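Long-range contacts in ribonuclease VapC2 (Rickettsia felis, PDB 3ZVK), which cleaves single-stranded RNA as the magnesium-dependent toxin of a type II toxin-antitoxin pair, and forms complexes with the antitoxin VapB2: residues T7-Y12 with V114-K119; N32-S37 with S66-I71; E43-V48 with Q56-L61; A75-Y80 with A103-A108; N110-T115 with N126-N131. The protein carries 1 engineered substitution. All coordinates share one frame; numbering follows the deposited sequence.

Contact 1: T7-Y12 with V114-K119; sequences TNICVY and VTNNIK
The carbonyl oxygen Val-114 O accepts a hydrogen bond of 2.9 Å from the oxygen of water 1. The same water accepts the bond from Ile-9 N at 3.0 Å. It therefore links the first turn of helix 7-16 to the end of strand 112-115. This is at the C-terminal end of the parallel strands of the PIN-domain sheet. The engineered residue Gly-6, at a predicted magnesium site, lies just before the helix. Ile-9 N is near the start of the helix, where backbone N-H groups have no carbonyl of the preceding turn to bind, and the water takes that role. Beside the water, Ile-9 lays its CG1 branch along the strand. CG1 is anti to the carbonyl carbon (chi1 -80°), and it meets Val-114 CG1 at 3.8 Å. The branch continues over the peptide, where Ile-9 CD1 comes within 3.2 Å of Thr-115 O. Asn-116 points at the helix and packs its CB on Asn-8 CB at 3.6 Å. Its amide oxygen is bonded to Tyr-21 OH. Its ND2 lies 3.8 Å from Tyr-12 CB, with the amide plane turned 69° from the Tyr-12 ring. The side chains of Asn-8 and Asn-117 meet at about a right angle. Asn-117 OD1 accepts from Glu-120 N; Asn-8 OD1 lies 3.5 Å from Asn-117 OD1, with no hydrogen bond between the two side chains.

Contact 2: N32-S37 with S66-I71; sequences NTIAIS and SRLEII
Ala-35 and Ile-71 fit together as hollow and bump on one face of the sheet. The small methyl of Ala-35 leaves a dip beside the strand. Ile-71 fills it with its CG1 branch, which sits beside the backbone N (chi1 -54°), so that CD1 rests 3.6 Å from Ala-35 CB. Glu-69 is on this same face, and its extended chain runs outward until OE1 passes Thr-33 CG2 at 3.7 Å. On the other face Ile-36 is the bump. Its CG2 leans on Leu-68 CD2 at 4.2 Å, and its CG1 lies 4.3 Å from Ile-70 CG1. Helix 38-50 covers this face through Leu-41, which touches both Ile-36 and Ile-70. The backbones are zipped by three hydrogen bonds. Glu-69 N binds Ile-34 O at 3.1 Å. Ile-36 N binds Glu-69 O, and Ile-71 N reaches Ile-36 O at 2.8 Å and 175°. Ser-37 ends the strand as the N-cap of the next helix, and its OG also bonds His-105 ND1. Strand 69-71 is the outermost within this chain. It and strand 33-37 are parallel neighbours joined through two helices, a beta-alpha-beta crossover of the PIN-domain sheet.

Contact 3: E43-V48 with Q56-L61; sequences ELQYGV and QNQSKL
The helical segments 43-48 and 56-61 run nearly antiparallel, at 153°, with their axes 9.6 Å apart. Gln-45 and Gln-58 clasp each other across the gap by their side-chain amides. Gln-58 NE2 donates to Gln-45 OE1 at 3.0 Å, and Gln-45 NE2 returns a bond to Gln-58 OE1, also at 3.0 Å. Each donor lies in the carbonyl plane of its acceptor, on a lone pair. The two amides are only 9° from coplanar, so the pair forms a closed ring of two bonds that fixes the rotation of both groups. Both chains bend at chi2 to bring the amides level. Gln-58 NE2 also binds Asp-62 OD1. The two helices form a helical hairpin of the PIN domain, and the antitoxin covers part of it: Phe-77 of a VapB2 chain packs on Leu-44, Val-48 and Asn-57. Next to the amide pair, Leu-61 wedges its two methyls between neighbouring turns of the facing helix. Its CD1 meets Leu-44 CD1 at 3.8 Å, and its CD2 meets Val-48 CG2 at 3.8 Å. Leu-61 CD2 also lies 3.4 Å from Gln-45 OE1. Val-48 CG1 packs against the clasp, 3.4 Å from Gln-58 OE1.

Contact 4: A75-Y80 with A103-A108; sequences AKCTFY and ASHAIA
The first turns of helix 75-90 cross the last turns of helix 97-109, a steep helix-helix packing within the PIN domain. The axes lie 8.2 Å apart and are inclined at 110°. Ala-108 is packed between Cys-77 and Tyr-80. Its methyl carbon, Ala-108 CB, touches Cys-77 CA at 3.6 Å and Tyr-80 CD2 at 3.6 Å. Tyr-80 holds its CG beside the backbone N (chi1 -59°), which brings the ring against Ile-107 and Ala-108, both approaching obliquely. There Tyr-80 CD1 also meets Ile-107 CG2, at 3.7 Å. One face of the ring looks to the backbone at Ala-108, and Phe-79 lies over the centre of the other. Cys-77 SG touches both Ala-108 CB and the histidine. It comes 3.3 Å from His-105 CD2 and lies 44° off the ring normal, an oblique sulfur-aromatic contact. The ring of His-105 is held by further groups: ND1 bonds Ser-37 OG, NE2 makes a weak bond to Glu-109, and Phe-73 meets it edge-to-face. Lys-76 stretches its extended chain over the end of the helix. Its NZ only approaches Ala-108 O, at 3.6 Å and without a hydrogen bond; its salt bridge is to Glu-109 OE1. The contact is mainly apolar, with Lys-76 at its margin and no hydrogen bond across it. Glu-109 would tend to stabilise positive charge on Lys-76.

Contact 5: N110-T115 with N126-N131; sequences NATLVT and NLILEN
The flat amide of Asn-131 meets Thr-115 through ND2, which lies 3.8 Å from Thr-115 CG2. Glu-130 OE2 bonds Trp-132 NE1, and Glu-130 CB packs 3.7 Å from Thr-112 CG2. Leu-113 and Leu-129 lie side by side, pointing the same way, with Leu-113 CB 3.8 Å from Leu-129 CD1. Leu-113 keeps CG anti to the backbone N (chi1 -176°), and its CD2 meets Leu-127 CD2 at 4.0 Å. Ile-102 and Ala-106 of helix 97-109 cover Leu-113. On the same face Leu-129 CD2 rests on Thr-115 CG2. The opposite face bears Thr-112, Val-114, Ile-128 and Glu-130; Ile-128 CG2 lies 3.9 Å from Thr-112 OG1. Strands 112-115 and 128-131 are parallel neighbours, joined by a connection without a helix, and the second is the outermost strand of the sheet within this chain. Leu-113 N donates to Ile-128 O at 2.8 Å, nearly straight at 176°. Glu-130 N binds Leu-113 O, and Thr-115 N binds Glu-130 O at 2.8 Å. Leu-113 thus both donates and accepts, so its peptide groups are satisfied by the neighbouring strand while its side chain stays in apolar surroundings.

From the N terminus, helix 7-16 opens the widest loop, which contact 1 closes when the chain returns at 114-119. Contacts 2, 3 and 4 all nest inside it. Contact 2 ties strand 33-37 to strand 69-71, and contact 3 nests within that loop as the hairpin of the two helices between these strands. Contact 4 follows in series and joins helices 75-90 and 97-109. Contact 5 opens on the stretch where contact 1 closes, sharing Val-114 and Thr-115, and adds strand 128-131. Contacts 1, 2 and 5 reach the same sheet. Ser-37 and His-105 link contacts 2 and 4, and Leu-44 of contact 3 packs on Cys-10 and Val-11 of contact 1.

Contact 1: T7-Y12 with V114-K119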
# COMPACT_ATOMS: atom_id res chain seq x y z
N THR A 7 -12.25 -5.55 30.64
CA THR A 7 -13.06 -4.34 30.67
C THR A 7 -13.35 -3.88 32.10
O THR A 7 -13.18 -2.69 32.40
CB THR A 7 -14.33 -4.52 29.81
OG1 THR A 7 -13.92 -4.97 28.51
CG2 THR A 7 -15.16 -3.23 29.68
N ASN A 8 -13.80 -4.81 32.97
CA ASN A 8 -14.13 -4.55 34.37
C ASN A 8 -12.97 -3.96 35.15
O ASN A 8 -13.19 -3.01 35.88
CB ASN A 8 -14.64 -5.82 35.07
CG ASN A 8 -15.93 -6.45 34.60
OD1 ASN A 8 -16.26 -7.53 35.06
ND2 ASN A 8 -16.75 -5.79 33.80
N ILE A 9 -11.73 -4.48 34.95
CA ILE A 9 -10.51 -3.96 35.58
C ILE A 9 -10.32 -2.52 35.16
O ILE A 9 -10.07 -1.68 36.03
CB ILE A 9 -9.26 -4.85 35.26
CG1 ILE A 9 -9.23 -6.10 36.18
CG2 ILE A 9 -7.95 -4.07 35.36
CD1 ILE A 9 -8.89 -5.88 37.71
N CYS A 10 -10.47 -2.24 33.83
CA CYS A 10 -10.27 -0.92 33.23
C CYS A 10 -11.27 0.11 33.73
O CYS A 10 -10.84 1.20 34.12
CB CYS A 10 -10.22 -1.01 31.71
SG CYS A 10 -8.74 -1.81 31.06
N VAL A 11 -12.60 -0.24 33.73
CA VAL A 11 -13.70 0.59 34.22
C VAL A 11 -13.52 0.94 35.72
O VAL A 11 -13.63 2.11 36.09
CB VAL A 11 -15.09 -0.02 33.90
CG1 VAL A 11 -16.23 0.78 34.57
CG2 VAL A 11 -15.33 -0.07 32.39
N TYR A 12 -13.18 -0.06 36.56
CA TYR A 12 -12.92 0.14 38.00
C TYR A 12 -11.71 1.01 38.24
O TYR A 12 -11.75 1.83 39.15
CB TYR A 12 -12.79 -1.20 38.76
CG TYR A 12 -13.05 -1.07 40.24
CD1 TYR A 12 -14.35 -1.00 40.74
CD2 TYR A 12 -11.99 -1.05 41.15
CE1 TYR A 12 -14.59 -0.88 42.10
CE2 TYR A 12 -12.23 -0.89 42.51
CZ TYR A 12 -13.53 -0.80 42.99
OH TYR A 12 -13.76 -0.66 44.33
N VAL A 114 -6.52 -10.29 33.19
CA VAL A 114 -6.77 -9.68 34.49
C VAL A 114 -8.23 -9.34 34.67
O VAL A 114 -8.81 -8.61 33.87
CB VAL A 114 -5.84 -8.50 34.78
CG1 VAL A 114 -5.99 -8.03 36.22
CG2 VAL A 114 -4.37 -8.84 34.47
N THR A 115 -8.81 -9.87 35.76
CA THR A 115 -10.20 -9.74 36.10
C THR A 115 -10.46 -9.11 37.47
O THR A 115 -9.54 -8.99 38.27
CB THR A 115 -10.94 -11.05 35.82
OG1 THR A 115 -12.35 -10.79 35.83
CG2 THR A 115 -10.57 -12.17 36.79
N ASN A 116 -11.73 -8.69 37.71
CA ASN A 116 -12.35 -8.00 38.86
C ASN A 116 -13.26 -8.95 39.69
O ASN A 116 -13.62 -8.63 40.83
CB ASN A 116 -13.33 -6.92 38.26
CG ASN A 116 -13.07 -5.50 38.70
OD1 ASN A 116 -11.94 -5.06 38.83
ND2 ASN A 116 -14.10 -4.72 38.84
N ASN A 117 -13.75 -10.05 39.06
CA ASN A 117 -14.71 -11.01 39.61
C ASN A 117 -14.71 -12.36 38.87
O ASN A 117 -14.18 -12.48 37.76
CB ASN A 117 -16.14 -10.41 39.61
CG ASN A 117 -16.55 -9.72 38.32
OD1 ASN A 117 -16.53 -10.30 37.23
ND2 ASN A 117 -16.94 -8.45 38.43
N ILE A 118 -15.36 -13.35 39.49
CA ILE A 118 -15.50 -14.72 38.98
C ILE A 118 -16.54 -14.84 37.84
O ILE A 118 -16.47 -15.78 37.04
CB ILE A 118 -15.73 -15.74 40.13
CG1 ILE A 118 -16.95 -15.37 41.01
CG2 ILE A 118 -14.46 -15.89 40.97
CD1 ILE A 118 -17.71 -16.58 41.66
N LYS A 119 -17.48 -13.89 37.77
CA LYS A 119 -18.52 -13.91 36.73
C LYS A 119 -18.00 -13.53 35.33
O LYS A 119 -18.34 -14.22 34.38
CB LYS A 119 -19.76 -13.10 37.13
O HOH W 1 -11.44 -7.30 33.96

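Contact 2: N32-S37 with S66-I71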
# COMPACT_ATOMS: atom_id res chain seq x y z
N ASN A 32 7.21 -7.01 32.79
CA ASN A 32 6.16 -7.51 31.88
C ASN A 32 5.54 -6.39 31.08
O ASN A 32 5.77 -5.23 31.37
CB ASN A 32 5.06 -8.25 32.70
CG ASN A 32 5.61 -9.25 33.67
OD1 ASN A 32 6.02 -10.35 33.32
ND2 ASN A 32 5.71 -8.85 34.91
N THR A 33 4.74 -6.75 30.07
CA THR A 33 4.01 -5.82 29.22
C THR A 33 2.55 -5.76 29.65
O THR A 33 1.87 -6.79 29.70
CB THR A 33 4.10 -6.26 27.74
OG1 THR A 33 5.47 -6.32 27.34
CG2 THR A 33 3.34 -5.33 26.81
N ILE A 34 2.08 -4.54 29.96
CA ILE A 34 0.69 -4.28 30.29
C ILE A 34 -0.01 -3.86 29.02
O ILE A 34 0.43 -2.90 28.37
CB ILE A 34 0.51 -3.29 31.45
CG1 ILE A 34 1.12 -3.94 32.76
CG2 ILE A 34 -1.02 -2.99 31.64
CD1 ILE A 34 1.50 -3.00 33.75
N ALA A 35 -1.08 -4.58 28.66
CA ALA A 35 -1.86 -4.30 27.44
C ALA A 35 -3.37 -4.42 27.60
O ALA A 35 -3.87 -4.88 28.63
CB ALA A 35 -1.39 -5.22 26.33
N ILE A 36 -4.10 -3.96 26.58
CA ILE A 36 -5.56 -4.12 26.42
C ILE A 36 -5.84 -4.49 24.99
O ILE A 36 -5.13 -4.07 24.08
CB ILE A 36 -6.51 -2.97 26.91
CG1 ILE A 36 -6.30 -1.65 26.15
CG2 ILE A 36 -6.53 -2.83 28.44
CD1 ILE A 36 -7.50 -0.72 26.16
N SER A 37 -6.86 -5.28 24.79
CA SER A 37 -7.33 -5.67 23.48
C SER A 37 -8.01 -4.44 22.89
O SER A 37 -8.59 -3.66 23.63
CB SER A 37 -8.37 -6.78 23.62
OG SER A 37 -8.83 -7.20 22.35
N SER A 66 -2.07 5.88 28.36
CA SER A 66 -0.69 6.35 28.22
C SER A 66 0.41 5.35 28.56
O SER A 66 1.46 5.40 27.90
CB SER A 66 -0.48 7.68 28.93
OG SER A 66 -0.53 7.54 30.33
N ARG A 67 0.22 4.43 29.56
CA ARG A 67 1.28 3.46 29.90
C ARG A 67 0.93 2.01 29.51
O ARG A 67 1.67 1.08 29.85
CB ARG A 67 1.76 3.62 31.34
CG ARG A 67 2.16 5.05 31.67
CD ARG A 67 2.90 5.22 32.99
NE ARG A 67 4.21 4.54 33.03
CZ ARG A 67 5.30 4.97 32.41
NH1 ARG A 67 5.27 6.08 31.69
NH2 ARG A 67 6.43 4.29 32.49
N LEU A 68 -0.11 1.85 28.66
CA LEU A 68 -0.69 0.61 28.12
C LEU A 68 -0.31 0.42 26.64
O LEU A 68 -0.13 1.38 25.96
CB LEU A 68 -2.28 0.72 28.14
CG LEU A 68 -3.06 -0.21 29.07
CD1 LEU A 68 -2.24 -0.62 30.17
CD2 LEU A 68 -4.22 0.47 29.68
N GLU A 69 -0.30 -0.82 26.15
CA GLU A 69 -0.15 -1.16 24.75
C GLU A 69 -1.56 -1.60 24.28
O GLU A 69 -2.18 -2.44 24.93
CB GLU A 69 0.84 -2.30 24.59
CG GLU A 69 1.17 -2.63 23.13
CD GLU A 69 2.30 -3.63 22.92
OE1 GLU A 69 3.33 -3.53 23.63
OE2 GLU A 69 2.16 -4.51 22.04
N ILE A 70 -2.09 -1.00 23.21
CA ILE A 70 -3.39 -1.40 22.65
C ILE A 70 -3.10 -2.44 21.55
O ILE A 70 -2.40 -2.14 20.59
CB ILE A 70 -4.23 -0.19 22.15
CG1 ILE A 70 -4.33 0.88 23.26
CG2 ILE A 70 -5.63 -0.66 21.68
CD1 ILE A 70 -4.39 2.26 22.72
N ILE A 71 -3.55 -3.68 21.76
CA ILE A 71 -3.29 -4.77 20.83
C ILE A 71 -4.50 -4.99 19.95
O ILE A 71 -5.59 -5.21 20.46
CB ILE A 71 -2.81 -6.08 21.53
CG1 ILE A 71 -1.57 -5.83 22.44
CG2 ILE A 71 -2.52 -7.20 20.49
CD1 ILE A 71 -1.11 -7.03 23.26

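Contact 3: E43-V48 with Q56-L61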
# COMPACT_ATOMS: atom_id res chain seq x y z
N GLU A 43 -15.21 -1.12 24.06
CA GLU A 43 -16.12 -1.02 25.20
C GLU A 43 -15.90 0.27 26.00
O GLU A 43 -16.87 0.93 26.36
CB GLU A 43 -15.99 -2.25 26.11
CG GLU A 43 -16.43 -3.57 25.49
CD GLU A 43 -17.91 -3.80 25.29
OE1 GLU A 43 -18.73 -3.29 26.09
OE2 GLU A 43 -18.27 -4.47 24.30
N LEU A 44 -14.65 0.65 26.23
CA LEU A 44 -14.30 1.87 26.97
C LEU A 44 -14.70 3.14 26.19
O LEU A 44 -15.24 4.07 26.76
CB LEU A 44 -12.80 1.87 27.35
CG LEU A 44 -12.31 0.75 28.29
CD1 LEU A 44 -10.81 0.81 28.42
CD2 LEU A 44 -13.02 0.78 29.69
N GLN A 45 -14.50 3.13 24.86
CA GLN A 45 -14.94 4.23 23.99
C GLN A 45 -16.48 4.37 23.98
O GLN A 45 -17.01 5.48 23.98
CB GLN A 45 -14.36 4.08 22.58
CG GLN A 45 -12.89 4.56 22.44
CD GLN A 45 -12.67 6.04 22.71
OE1 GLN A 45 -11.60 6.45 23.08
NE2 GLN A 45 -13.69 6.88 22.59
N TYR A 46 -17.20 3.25 24.05
CA TYR A 46 -18.65 3.25 24.20
C TYR A 46 -19.06 3.88 25.55
O TYR A 46 -20.03 4.64 25.60
CB TYR A 46 -19.24 1.83 24.03
CG TYR A 46 -20.61 1.63 24.63
CD1 TYR A 46 -21.74 2.26 24.09
CD2 TYR A 46 -20.79 0.78 25.72
CE1 TYR A 46 -23.01 2.05 24.63
CE2 TYR A 46 -22.07 0.55 26.26
CZ TYR A 46 -23.18 1.17 25.69
OH TYR A 46 -24.44 0.94 26.20
N GLY A 47 -18.31 3.58 26.61
CA GLY A 47 -18.52 4.14 27.94
C GLY A 47 -18.44 5.66 27.92
O GLY A 47 -19.27 6.33 28.51
N VAL A 48 -17.46 6.19 27.19
CA VAL A 48 -17.22 7.63 27.02
C VAL A 48 -18.37 8.29 26.25
O VAL A 48 -18.94 9.28 26.72
CB VAL A 48 -15.82 7.91 26.36
CG1 VAL A 48 -15.66 9.38 25.97
CG2 VAL A 48 -14.66 7.45 27.28
N GLN A 56 -14.35 14.89 29.97
CA GLN A 56 -13.66 14.42 31.17
C GLN A 56 -13.38 12.94 31.08
O GLN A 56 -12.28 12.50 31.41
CB GLN A 56 -14.50 14.66 32.43
CG GLN A 56 -14.37 16.03 33.04
CD GLN A 56 -15.10 16.08 34.36
OE1 GLN A 56 -15.22 15.08 35.11
NE2 GLN A 56 -15.66 17.25 34.66
N ASN A 57 -14.37 12.15 30.66
CA ASN A 57 -14.23 10.71 30.56
C ASN A 57 -13.23 10.31 29.51
O ASN A 57 -12.45 9.39 29.77
CB ASN A 57 -15.58 10.03 30.41
CG ASN A 57 -16.33 9.97 31.73
OD1 ASN A 57 -15.75 9.78 32.83
ND2 ASN A 57 -17.65 10.09 31.64
N GLN A 58 -13.19 11.06 28.38
CA GLN A 58 -12.22 10.81 27.32
C GLN A 58 -10.82 11.09 27.86
O GLN A 58 -9.93 10.26 27.68
CB GLN A 58 -12.52 11.64 26.07
CG GLN A 58 -11.69 11.25 24.86
CD GLN A 58 -11.87 9.82 24.39
OE1 GLN A 58 -12.91 9.44 23.90
NE2 GLN A 58 -10.83 9.03 24.43
N SER A 59 -10.64 12.24 28.56
CA SER A 59 -9.40 12.66 29.19
C SER A 59 -8.87 11.60 30.12
O SER A 59 -7.69 11.25 30.01
CB SER A 59 -9.60 13.96 29.96
OG SER A 59 -9.89 15.02 29.07
N LYS A 60 -9.72 11.06 31.02
CA LYS A 60 -9.37 10.02 31.99
C LYS A 60 -8.95 8.73 31.27
O LYS A 60 -7.95 8.14 31.64
CB LYS A 60 -10.55 9.73 32.93
CG LYS A 60 -10.75 10.72 34.05
CD LYS A 60 -12.05 10.41 34.79
CE LYS A 60 -11.81 9.53 35.99
NZ LYS A 60 -13.07 9.16 36.67
N LEU A 61 -9.70 8.33 30.23
CA LEU A 61 -9.39 7.17 29.40
C LEU A 61 -8.02 7.38 28.70
O LEU A 61 -7.20 6.48 28.74
CB LEU A 61 -10.53 6.90 28.38
CG LEU A 61 -10.30 5.79 27.32
CD1 LEU A 61 -9.93 4.46 27.97
CD2 LEU A 61 -11.49 5.66 26.38

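Contact 4: A75-Y80 with A103-A108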
# COMPACT_ATOMS: atom_id res chain seq x y z
N ALA A 75 -6.13 -11.86 13.06
CA ALA A 75 -6.54 -13.12 12.46
C ALA A 75 -6.12 -14.35 13.28
O ALA A 75 -6.85 -15.33 13.31
CB ALA A 75 -6.01 -13.22 11.04
N LYS A 76 -4.98 -14.28 14.00
CA LYS A 76 -4.52 -15.38 14.84
C LYS A 76 -5.47 -15.71 15.99
O LYS A 76 -5.55 -16.87 16.38
CB LYS A 76 -3.06 -15.22 15.30
CG LYS A 76 -2.79 -14.09 16.29
CD LYS A 76 -1.57 -14.38 17.14
CE LYS A 76 -1.17 -13.17 17.94
NZ LYS A 76 0.06 -13.40 18.72
N CYS A 77 -6.25 -14.71 16.47
CA CYS A 77 -7.22 -14.88 17.56
C CYS A 77 -8.47 -15.61 17.15
O CYS A 77 -9.12 -16.23 18.00
CB CYS A 77 -7.58 -13.54 18.19
SG CYS A 77 -6.17 -12.47 18.54
N THR A 78 -8.85 -15.48 15.87
CA THR A 78 -10.06 -16.05 15.28
C THR A 78 -10.24 -17.57 15.49
O THR A 78 -11.37 -18.01 15.80
CB THR A 78 -10.21 -15.60 13.83
OG1 THR A 78 -9.23 -16.25 13.02
CG2 THR A 78 -10.10 -14.09 13.68
N PHE A 79 -9.16 -18.38 15.33
CA PHE A 79 -9.23 -19.84 15.53
C PHE A 79 -9.60 -20.19 16.97
O PHE A 79 -10.44 -21.07 17.19
CB PHE A 79 -7.93 -20.55 15.09
CG PHE A 79 -7.88 -22.00 15.51
CD1 PHE A 79 -8.58 -22.97 14.80
CD2 PHE A 79 -7.17 -22.39 16.64
CE1 PHE A 79 -8.57 -24.31 15.22
CE2 PHE A 79 -7.15 -23.73 17.05
CZ PHE A 79 -7.84 -24.68 16.33
N TYR A 80 -8.98 -19.49 17.94
CA TYR A 80 -9.21 -19.67 19.37
C TYR A 80 -10.61 -19.30 19.77
O TYR A 80 -11.23 -20.04 20.53
CB TYR A 80 -8.15 -18.94 20.20
CG TYR A 80 -6.75 -19.40 19.88
CD1 TYR A 80 -6.26 -20.61 20.37
CD2 TYR A 80 -5.94 -18.68 19.00
CE1 TYR A 80 -4.98 -21.06 20.05
CE2 TYR A 80 -4.66 -19.13 18.66
CZ TYR A 80 -4.19 -20.32 19.19
OH TYR A 80 -2.93 -20.75 18.89
N ALA A 103 -11.31 -12.86 25.77
CA ALA A 103 -10.72 -14.10 26.29
C ALA A 103 -9.91 -14.81 25.21
O ALA A 103 -8.77 -15.21 25.48
CB ALA A 103 -11.80 -15.03 26.85
N SER A 104 -10.47 -14.89 23.99
CA SER A 104 -9.85 -15.49 22.78
C SER A 104 -8.52 -14.82 22.49
O SER A 104 -7.56 -15.48 22.11
CB SER A 104 -10.75 -15.27 21.56
OG SER A 104 -11.97 -15.95 21.75
N HIS A 105 -8.50 -13.48 22.62
CA HIS A 105 -7.37 -12.59 22.38
C HIS A 105 -6.24 -12.87 23.37
O HIS A 105 -5.11 -13.02 22.93
CB HIS A 105 -7.80 -11.11 22.40
CG HIS A 105 -6.85 -10.20 21.67
ND1 HIS A 105 -7.14 -8.87 21.50
CD2 HIS A 105 -5.65 -10.46 21.12
CE1 HIS A 105 -6.12 -8.37 20.83
NE2 HIS A 105 -5.21 -9.29 20.56
N ALA A 106 -6.55 -13.00 24.69
CA ALA A 106 -5.55 -13.35 25.71
C ALA A 106 -4.99 -14.75 25.41
O ALA A 106 -3.77 -14.93 25.46
CB ALA A 106 -6.16 -13.30 27.11
N ILE A 107 -5.85 -15.73 25.04
CA ILE A 107 -5.43 -17.08 24.70
C ILE A 107 -4.46 -17.04 23.52
O ILE A 107 -3.38 -17.62 23.59
CB ILE A 107 -6.64 -18.06 24.49
CG1 ILE A 107 -7.42 -18.31 25.78
CG2 ILE A 107 -6.18 -19.41 23.92
CD1 ILE A 107 -8.87 -18.81 25.61
N ALA A 108 -4.83 -16.33 22.44
CA ALA A 108 -4.02 -16.19 21.23
C ALA A 108 -2.67 -15.50 21.44
O ALA A 108 -1.71 -15.82 20.73
CB ALA A 108 -4.80 -15.46 20.17

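Contact 5: N110-T115 with N126-N131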
# COMPACT_ATOMS: atom_id res chain seq x y z
N ASN A 110 -1.11 -15.67 24.43
CA ASN A 110 -0.56 -16.44 25.55
C ASN A 110 -0.33 -15.52 26.75
O ASN A 110 0.71 -15.54 27.38
CB ASN A 110 0.68 -17.25 25.15
CG ASN A 110 0.72 -18.55 25.88
OD1 ASN A 110 0.98 -18.62 27.09
ND2 ASN A 110 0.32 -19.61 25.17
N ALA A 111 -1.33 -14.70 27.02
CA ALA A 111 -1.33 -13.68 28.05
C ALA A 111 -2.15 -14.07 29.28
O ALA A 111 -3.04 -14.91 29.19
CB ALA A 111 -1.89 -12.38 27.45
N THR A 112 -1.88 -13.40 30.40
CA THR A 112 -2.65 -13.53 31.63
C THR A 112 -3.76 -12.49 31.51
O THR A 112 -3.48 -11.29 31.29
CB THR A 112 -1.79 -13.28 32.85
OG1 THR A 112 -0.77 -14.27 32.94
CG2 THR A 112 -2.60 -13.28 34.13
N LEU A 113 -5.02 -12.95 31.64
CA LEU A 113 -6.15 -12.03 31.58
C LEU A 113 -6.50 -11.60 32.98
O LEU A 113 -6.73 -12.44 33.86
CB LEU A 113 -7.35 -12.66 30.86
CG LEU A 113 -8.59 -11.78 30.63
CD1 LEU A 113 -8.28 -10.53 29.80
CD2 LEU A 113 -9.63 -12.56 29.93
N VAL A 114 -6.52 -10.29 33.19
CA VAL A 114 -6.77 -9.68 34.49
C VAL A 114 -8.23 -9.34 34.67
O VAL A 114 -8.81 -8.61 33.87
CB VAL A 114 -5.84 -8.50 34.78
CG1 VAL A 114 -5.99 -8.03 36.22
CG2 VAL A 114 -4.37 -8.84 34.47
N THR A 115 -8.81 -9.87 35.76
CA THR A 115 -10.20 -9.74 36.10
C THR A 115 -10.46 -9.11 37.47
O THR A 115 -9.54 -8.99 38.27
CB THR A 115 -10.94 -11.05 35.82
OG1 THR A 115 -12.35 -10.79 35.83
CG2 THR A 115 -10.57 -12.17 36.79
N ASN A 126 -8.06 -23.28 28.79
CA ASN A 126 -6.79 -22.79 28.25
C ASN A 126 -6.50 -21.29 28.54
O ASN A 126 -5.56 -20.73 27.96
CB ASN A 126 -6.59 -23.12 26.75
CG ASN A 126 -7.17 -24.44 26.27
OD1 ASN A 126 -6.84 -25.53 26.77
ND2 ASN A 126 -8.02 -24.35 25.26
N LEU A 127 -7.28 -20.67 29.44
CA LEU A 127 -7.12 -19.26 29.78
C LEU A 127 -6.46 -19.05 31.13
O LEU A 127 -6.95 -19.53 32.15
CB LEU A 127 -8.47 -18.51 29.67
CG LEU A 127 -8.47 -17.01 29.96
CD1 LEU A 127 -8.07 -16.22 28.76
CD2 LEU A 127 -9.82 -16.54 30.32
N ILE A 128 -5.33 -18.32 31.14
CA ILE A 128 -4.62 -17.93 32.36
C ILE A 128 -5.30 -16.64 32.87
O ILE A 128 -5.45 -15.66 32.13
CB ILE A 128 -3.09 -17.75 32.19
CG1 ILE A 128 -2.46 -18.78 31.19
CG2 ILE A 128 -2.40 -17.78 33.57
CD1 ILE A 128 -1.22 -18.23 30.32
N LEU A 129 -5.74 -16.67 34.13
CA LEU A 129 -6.46 -15.58 34.79
C LEU A 129 -5.78 -15.14 36.06
O LEU A 129 -5.08 -15.93 36.70
CB LEU A 129 -7.90 -16.02 35.14
CG LEU A 129 -9.09 -15.07 34.81
CD1 LEU A 129 -9.32 -14.89 33.30
CD2 LEU A 129 -10.36 -15.61 35.42
N GLU A 130 -6.00 -13.87 36.43
CA GLU A 130 -5.49 -13.26 37.64
C GLU A 130 -6.57 -12.27 38.07
O GLU A 130 -7.01 -11.43 37.30
CB GLU A 130 -4.13 -12.58 37.44
CG GLU A 130 -3.44 -12.24 38.74
CD GLU A 130 -2.01 -11.76 38.61
OE1 GLU A 130 -1.08 -12.59 38.43
OE2 GLU A 130 -1.81 -10.55 38.82
N ASN A 131 -7.08 -12.46 39.28
CA ASN A 131 -8.14 -11.67 39.86
C ASN A 131 -7.58 -10.62 40.82
O ASN A 131 -6.86 -10.98 41.77
CB ASN A 131 -9.14 -12.59 40.60
CG ASN A 131 -10.47 -11.96 40.94
OD1 ASN A 131 -10.56 -10.97 41.69
ND2 ASN A 131 -11.54 -12.57 40.46